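Local coordinates for protein AlyGC (Glaciecola chathamensis, PDB 5GKD) that probably cleaves alginate by beta-elimination, as a polysaccharide lyase of family 6 from a marine bacterium, at residues D82-R94 / F114-V128. Numbering follows the deposited sequence.
Sequences DGYTPTGEVIAFR and FSNPEKFEQDSWVMV. With PO4 (phosphate ion), chain G.
Pro-117 lies on one face of the Tyr-84 ring, its CD 3.3 Å from the ring centroid and 9° off the normal, a CH-pi contact; the amide of Asn-116 approaches the same ring obliquely. The Phe-114 ring lies against the peptide joining Gly-83 to Tyr-84, with Tyr-84 N over its centre and Val-90 CG2 at its edge; a broad flat side chain suits a place against a peptide. A side chain on Gly-83 would crowd this ring, which suits glycine to the place. At the other end Val-128 CG1 covers a face of the Phe-93 ring, while Met-127 O meets its edge in plane.

These are successive coils of the right-handed parallel beta-helix of the pectate-lyase-like fold, and strands 89-92 and 124-128 pair in parallel register. Ile-91 N donates to Trp-125 O (2.8 Å), and Met-127 N to Ile-91 O (2.9 Å). The backbone turns a corner at Val-90 and Ile-91 in one coil and at Trp-125 in the next. There Val-90 puts CG1 anti to its backbone N (chi1 -177°), near the Phe-114 ring, and the beta-branched valine sets its other methyl, CG2, against both Trp-125 CD1, at 3.5 Å, and Phe-114 CD2. Glu-89 crosses Met-127 at about a right angle, methylene to methylene (CG to CG 3.3 Å).

Replacing Tyr-84 with an alanine would probably strip Pro-117 CD of its aromatic platform and open a gap beside the Asx turn at Asn-116.

Asp-123, whose OD1 is held by Asn-145 and by a salt bridge to Lys-143, turns OD2 toward two waters. One water oxygen accepts from Thr-85 N at 2.9 Å; the other water donates to Thr-85 O, and its oxygen accepts from Asn-116 ND2, 2.9 Å away.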
# COMPACT_ATOMS: atom_id res chain seq x y z
N ASP A 82 -10.47 -18.67 -11.91
CA ASP A 82 -10.59 -17.30 -12.43
C ASP A 82 -11.52 -16.46 -11.57
O ASP A 82 -12.44 -15.81 -12.07
CB ASP A 82 -11.07 -17.30 -13.88
CG ASP A 82 -10.14 -18.04 -14.82
OD1 ASP A 82 -8.92 -18.11 -14.55
OD2 ASP A 82 -10.63 -18.56 -15.83
N GLY A 83 -11.29 -16.48 -10.26
CA GLY A 83 -12.09 -15.65 -9.38
C GLY A 83 -11.70 -15.84 -7.93
O GLY A 83 -10.58 -16.26 -7.62
N TYR A 84 -12.63 -15.50 -7.04
CA TYR A 84 -12.42 -15.61 -5.61
C TYR A 84 -13.73 -15.30 -4.90
O TYR A 84 -14.55 -14.53 -5.40
CB TYR A 84 -11.29 -14.68 -5.11
CG TYR A 84 -11.47 -13.22 -5.48
CD1 TYR A 84 -11.06 -12.74 -6.71
CD2 TYR A 84 -12.03 -12.32 -4.59
CE1 TYR A 84 -11.21 -11.42 -7.05
CE2 TYR A 84 -12.19 -11.00 -4.92
CZ TYR A 84 -11.78 -10.56 -6.16
OH TYR A 84 -11.93 -9.24 -6.49
N THR A 85 -13.93 -15.94 -3.75
CA THR A 85 -15.21 -15.82 -3.08
C THR A 85 -15.38 -14.40 -2.52
O THR A 85 -14.43 -13.84 -1.96
CB THR A 85 -15.35 -16.83 -1.94
OG1 THR A 85 -16.64 -16.64 -1.34
CG2 THR A 85 -14.26 -16.64 -0.87
N PRO A 86 -16.56 -13.80 -2.68
CA PRO A 86 -16.83 -12.51 -2.03
C PRO A 86 -17.16 -12.63 -0.55
O PRO A 86 -17.24 -11.60 0.14
CB PRO A 86 -18.03 -11.99 -2.82
CG PRO A 86 -18.75 -13.21 -3.19
CD PRO A 86 -17.71 -14.27 -3.46
N THR A 87 -17.36 -13.85 -0.03
CA THR A 87 -17.65 -14.01 1.39
C THR A 87 -16.40 -14.53 2.11
O THR A 87 -15.27 -14.33 1.65
CB THR A 87 -18.87 -14.93 1.59
OG1 THR A 87 -18.60 -16.23 1.06
CG2 THR A 87 -20.11 -14.36 0.89
N GLY A 88 -16.61 -15.17 3.25
CA GLY A 88 -15.50 -15.72 4.00
C GLY A 88 -14.98 -17.03 3.47
O GLY A 88 -13.88 -17.43 3.84
N GLU A 89 -15.75 -17.71 2.61
CA GLU A 89 -15.43 -19.08 2.21
C GLU A 89 -15.88 -19.32 0.78
O GLU A 89 -16.90 -18.78 0.34
CB GLU A 89 -16.12 -20.13 3.09
CG GLU A 89 -16.16 -19.83 4.56
CD GLU A 89 -17.25 -18.86 4.97
OE1 GLU A 89 -18.31 -18.82 4.30
OE2 GLU A 89 -17.03 -18.13 5.96
N VAL A 90 -15.15 -20.17 0.08
CA VAL A 90 -15.58 -20.62 -1.25
C VAL A 90 -16.68 -21.67 -1.13
O VAL A 90 -17.73 -21.55 -1.77
CB VAL A 90 -14.39 -21.16 -2.05
CG1 VAL A 90 -14.84 -21.54 -3.45
CG2 VAL A 90 -13.29 -20.13 -2.09
N ILE A 91 -16.43 -22.72 -0.35
CA ILE A 91 -17.37 -23.81 -0.11
C ILE A 91 -17.64 -23.91 1.38
O ILE A 91 -16.71 -24.14 2.17
CB ILE A 91 -16.83 -25.15 -0.62
CG1 ILE A 91 -16.50 -25.10 -2.11
CG2 ILE A 91 -17.84 -26.28 -0.32
CD1 ILE A 91 -15.93 -26.40 -2.60
N ALA A 92 -18.90 -23.78 1.77
CA ALA A 92 -19.28 -23.87 3.18
C ALA A 92 -20.44 -24.84 3.35
O ALA A 92 -21.42 -24.80 2.59
CB ALA A 92 -19.69 -22.51 3.73
N PHE A 93 -20.33 -25.71 4.36
CA PHE A 93 -21.38 -26.66 4.69
C PHE A 93 -22.42 -26.02 5.61
O PHE A 93 -22.81 -26.59 6.64
CB PHE A 93 -20.77 -27.91 5.33
CG PHE A 93 -20.11 -28.84 4.35
CD1 PHE A 93 -18.84 -28.57 3.86
CD2 PHE A 93 -20.74 -30.00 3.96
CE1 PHE A 93 -18.23 -29.43 2.98
CE2 PHE A 93 -20.12 -30.88 3.08
CZ PHE A 93 -18.87 -30.58 2.58
N ARG A 94 -22.85 -24.82 5.25
CA ARG A 94 -23.92 -24.13 5.95
C ARG A 94 -24.42 -23.00 5.06
O ARG A 94 -23.71 -22.53 4.17
CB ARG A 94 -23.45 -23.55 7.30
CG ARG A 94 -22.63 -22.31 7.14
CD ARG A 94 -22.09 -21.75 8.44
NE ARG A 94 -21.33 -20.54 8.16
CZ ARG A 94 -20.88 -19.69 9.08
NH1 ARG A 94 -20.20 -18.63 8.69
NH2 ARG A 94 -21.10 -19.90 10.37
N PHE A 114 -8.09 -19.97 -7.06
CA PHE A 114 -9.24 -19.11 -6.79
C PHE A 114 -8.95 -18.13 -5.65
O PHE A 114 -9.71 -18.03 -4.68
CB PHE A 114 -10.43 -20.00 -6.46
CG PHE A 114 -11.77 -19.41 -6.77
CD1 PHE A 114 -12.18 -19.24 -8.08
CD2 PHE A 114 -12.66 -19.13 -5.75
CE1 PHE A 114 -13.43 -18.74 -8.37
CE2 PHE A 114 -13.93 -18.64 -6.03
CZ PHE A 114 -14.32 -18.43 -7.34
N SER A 115 -7.84 -17.41 -5.74
CA SER A 115 -7.30 -16.67 -4.60
C SER A 115 -7.76 -15.22 -4.61
O SER A 115 -7.83 -14.59 -5.66
CB SER A 115 -5.77 -16.68 -4.60
OG SER A 115 -5.29 -17.98 -4.42
N ASN A 116 -8.04 -14.71 -3.43
CA ASN A 116 -8.24 -13.28 -3.26
C ASN A 116 -7.08 -12.50 -3.89
O ASN A 116 -5.94 -12.94 -3.81
CB ASN A 116 -8.36 -12.94 -1.78
CG ASN A 116 -8.92 -11.58 -1.54
OD1 ASN A 116 -8.20 -10.58 -1.63
ND2 ASN A 116 -10.22 -11.52 -1.25
N PRO A 117 -7.33 -11.34 -4.49
CA PRO A 117 -6.22 -10.58 -5.09
C PRO A 117 -5.18 -10.10 -4.09
O PRO A 117 -4.03 -9.87 -4.50
CB PRO A 117 -6.92 -9.39 -5.77
CG PRO A 117 -8.35 -9.68 -5.79
CD PRO A 117 -8.65 -10.77 -4.80
N GLU A 118 -5.52 -9.90 -2.82
CA GLU A 118 -4.56 -9.46 -1.81
C GLU A 118 -4.18 -10.62 -0.91
O GLU A 118 -5.06 -11.25 -0.33
CB GLU A 118 -5.11 -8.32 -0.94
CG GLU A 118 -5.38 -7.03 -1.66
CD GLU A 118 -5.80 -5.91 -0.71
OE1 GLU A 118 -5.05 -5.60 0.23
OE2 GLU A 118 -6.91 -5.37 -0.92
N LYS A 119 -2.87 -10.86 -0.75
CA LYS A 119 -2.42 -12.01 0.04
C LYS A 119 -2.96 -11.97 1.47
O LYS A 119 -3.25 -13.02 2.04
CB LYS A 119 -0.89 -12.09 0.07
CG LYS A 119 -0.25 -12.63 -1.21
CD LYS A 119 1.27 -12.81 -1.06
CE LYS A 119 1.57 -14.01 -0.21
NZ LYS A 119 2.93 -13.99 0.31
N PHE A 120 -3.11 -10.79 2.06
CA PHE A 120 -3.49 -10.73 3.47
C PHE A 120 -4.91 -10.24 3.66
O PHE A 120 -5.27 -9.78 4.75
CB PHE A 120 -2.46 -9.93 4.25
CG PHE A 120 -1.17 -10.68 4.33
CD1 PHE A 120 -0.25 -10.59 3.31
CD2 PHE A 120 -0.98 -11.62 5.32
CE1 PHE A 120 0.90 -11.35 3.34
CE2 PHE A 120 0.15 -12.38 5.35
CZ PHE A 120 1.09 -12.25 4.36
N GLU A 121 -5.73 -10.37 2.63
CA GLU A 121 -7.17 -10.39 2.78
C GLU A 121 -7.56 -11.86 2.91
O GLU A 121 -7.51 -12.61 1.93
CB GLU A 121 -7.84 -9.71 1.59
CG GLU A 121 -9.26 -9.26 1.83
CD GLU A 121 -9.39 -8.20 2.92
OE1 GLU A 121 -10.37 -8.26 3.69
OE2 GLU A 121 -8.51 -7.32 3.03
N GLN A 122 -7.90 -12.26 4.13
CA GLN A 122 -8.04 -13.66 4.52
C GLN A 122 -9.37 -14.27 4.10
O GLN A 122 -10.43 -13.66 4.23
CB GLN A 122 -7.91 -13.78 6.04
CG GLN A 122 -8.29 -15.13 6.59
CD GLN A 122 -8.04 -15.25 8.06
OE1 GLN A 122 -8.02 -16.35 8.61
NE2 GLN A 122 -7.84 -14.12 8.72
N ASP A 123 -9.31 -15.51 3.61
CA ASP A 123 -10.50 -16.33 3.44
C ASP A 123 -10.09 -17.80 3.61
O ASP A 123 -8.93 -18.11 3.85
CB ASP A 123 -11.20 -16.08 2.09
CG ASP A 123 -10.32 -16.44 0.88
OD1 ASP A 123 -9.23 -17.04 1.02
OD2 ASP A 123 -10.74 -16.12 -0.25
N SER A 124 -11.06 -18.68 3.50
CA SER A 124 -10.82 -20.11 3.50
C SER A 124 -11.52 -20.70 2.29
O SER A 124 -12.48 -20.12 1.79
CB SER A 124 -11.33 -20.77 4.77
OG SER A 124 -10.43 -20.58 5.84
N TRP A 125 -11.03 -21.83 1.82
CA TRP A 125 -11.65 -22.38 0.62
C TRP A 125 -12.75 -23.37 0.95
O TRP A 125 -13.76 -23.41 0.24
CB TRP A 125 -10.59 -23.02 -0.28
CG TRP A 125 -9.86 -22.01 -1.10
CD1 TRP A 125 -10.00 -20.64 -1.05
CD2 TRP A 125 -8.90 -22.27 -2.13
NE1 TRP A 125 -9.16 -20.04 -1.95
CE2 TRP A 125 -8.49 -21.02 -2.64
CE3 TRP A 125 -8.34 -23.43 -2.66
CZ2 TRP A 125 -7.55 -20.92 -3.65
CZ3 TRP A 125 -7.40 -23.31 -3.65
CH2 TRP A 125 -7.02 -22.08 -4.13
N VAL A 126 -12.59 -24.18 2.00
CA VAL A 126 -13.60 -25.13 2.43
C VAL A 126 -13.79 -25.02 3.94
O VAL A 126 -12.81 -25.13 4.69
CB VAL A 126 -13.22 -26.58 2.04
CG1 VAL A 126 -14.33 -27.54 2.38
CG2 VAL A 126 -12.85 -26.66 0.55
N MET A 127 -15.03 -24.86 4.38
CA MET A 127 -15.38 -24.83 5.80
C MET A 127 -16.50 -25.82 6.05
O MET A 127 -17.57 -25.71 5.45
CB MET A 127 -15.83 -23.44 6.26
CG MET A 127 -14.74 -22.40 6.14
SD MET A 127 -13.39 -22.59 7.30
CE MET A 127 -14.11 -21.97 8.75
N VAL A 128 -16.26 -26.77 6.96
CA VAL A 128 -17.23 -27.83 7.27
C VAL A 128 -17.93 -27.49 8.58
O VAL A 128 -17.28 -27.16 9.57
CB VAL A 128 -16.55 -29.20 7.36
CG1 VAL A 128 -17.60 -30.32 7.25
CG2 VAL A 128 -15.53 -29.37 6.26
P PO4 G . -17.63 -18.18 11.25
O1 PO4 G . -17.86 -19.67 11.42
O2 PO4 G . -18.91 -17.44 10.95
O3 PO4 G . -16.63 -18.00 10.13
O4 PO4 G . -17.06 -17.61 12.53
O HOH W 1 -8.14 -15.09 -8.57
O HOH W 2 -11.50 -17.23 -2.69
O HOH W 3 -11.72 -14.02 -1.05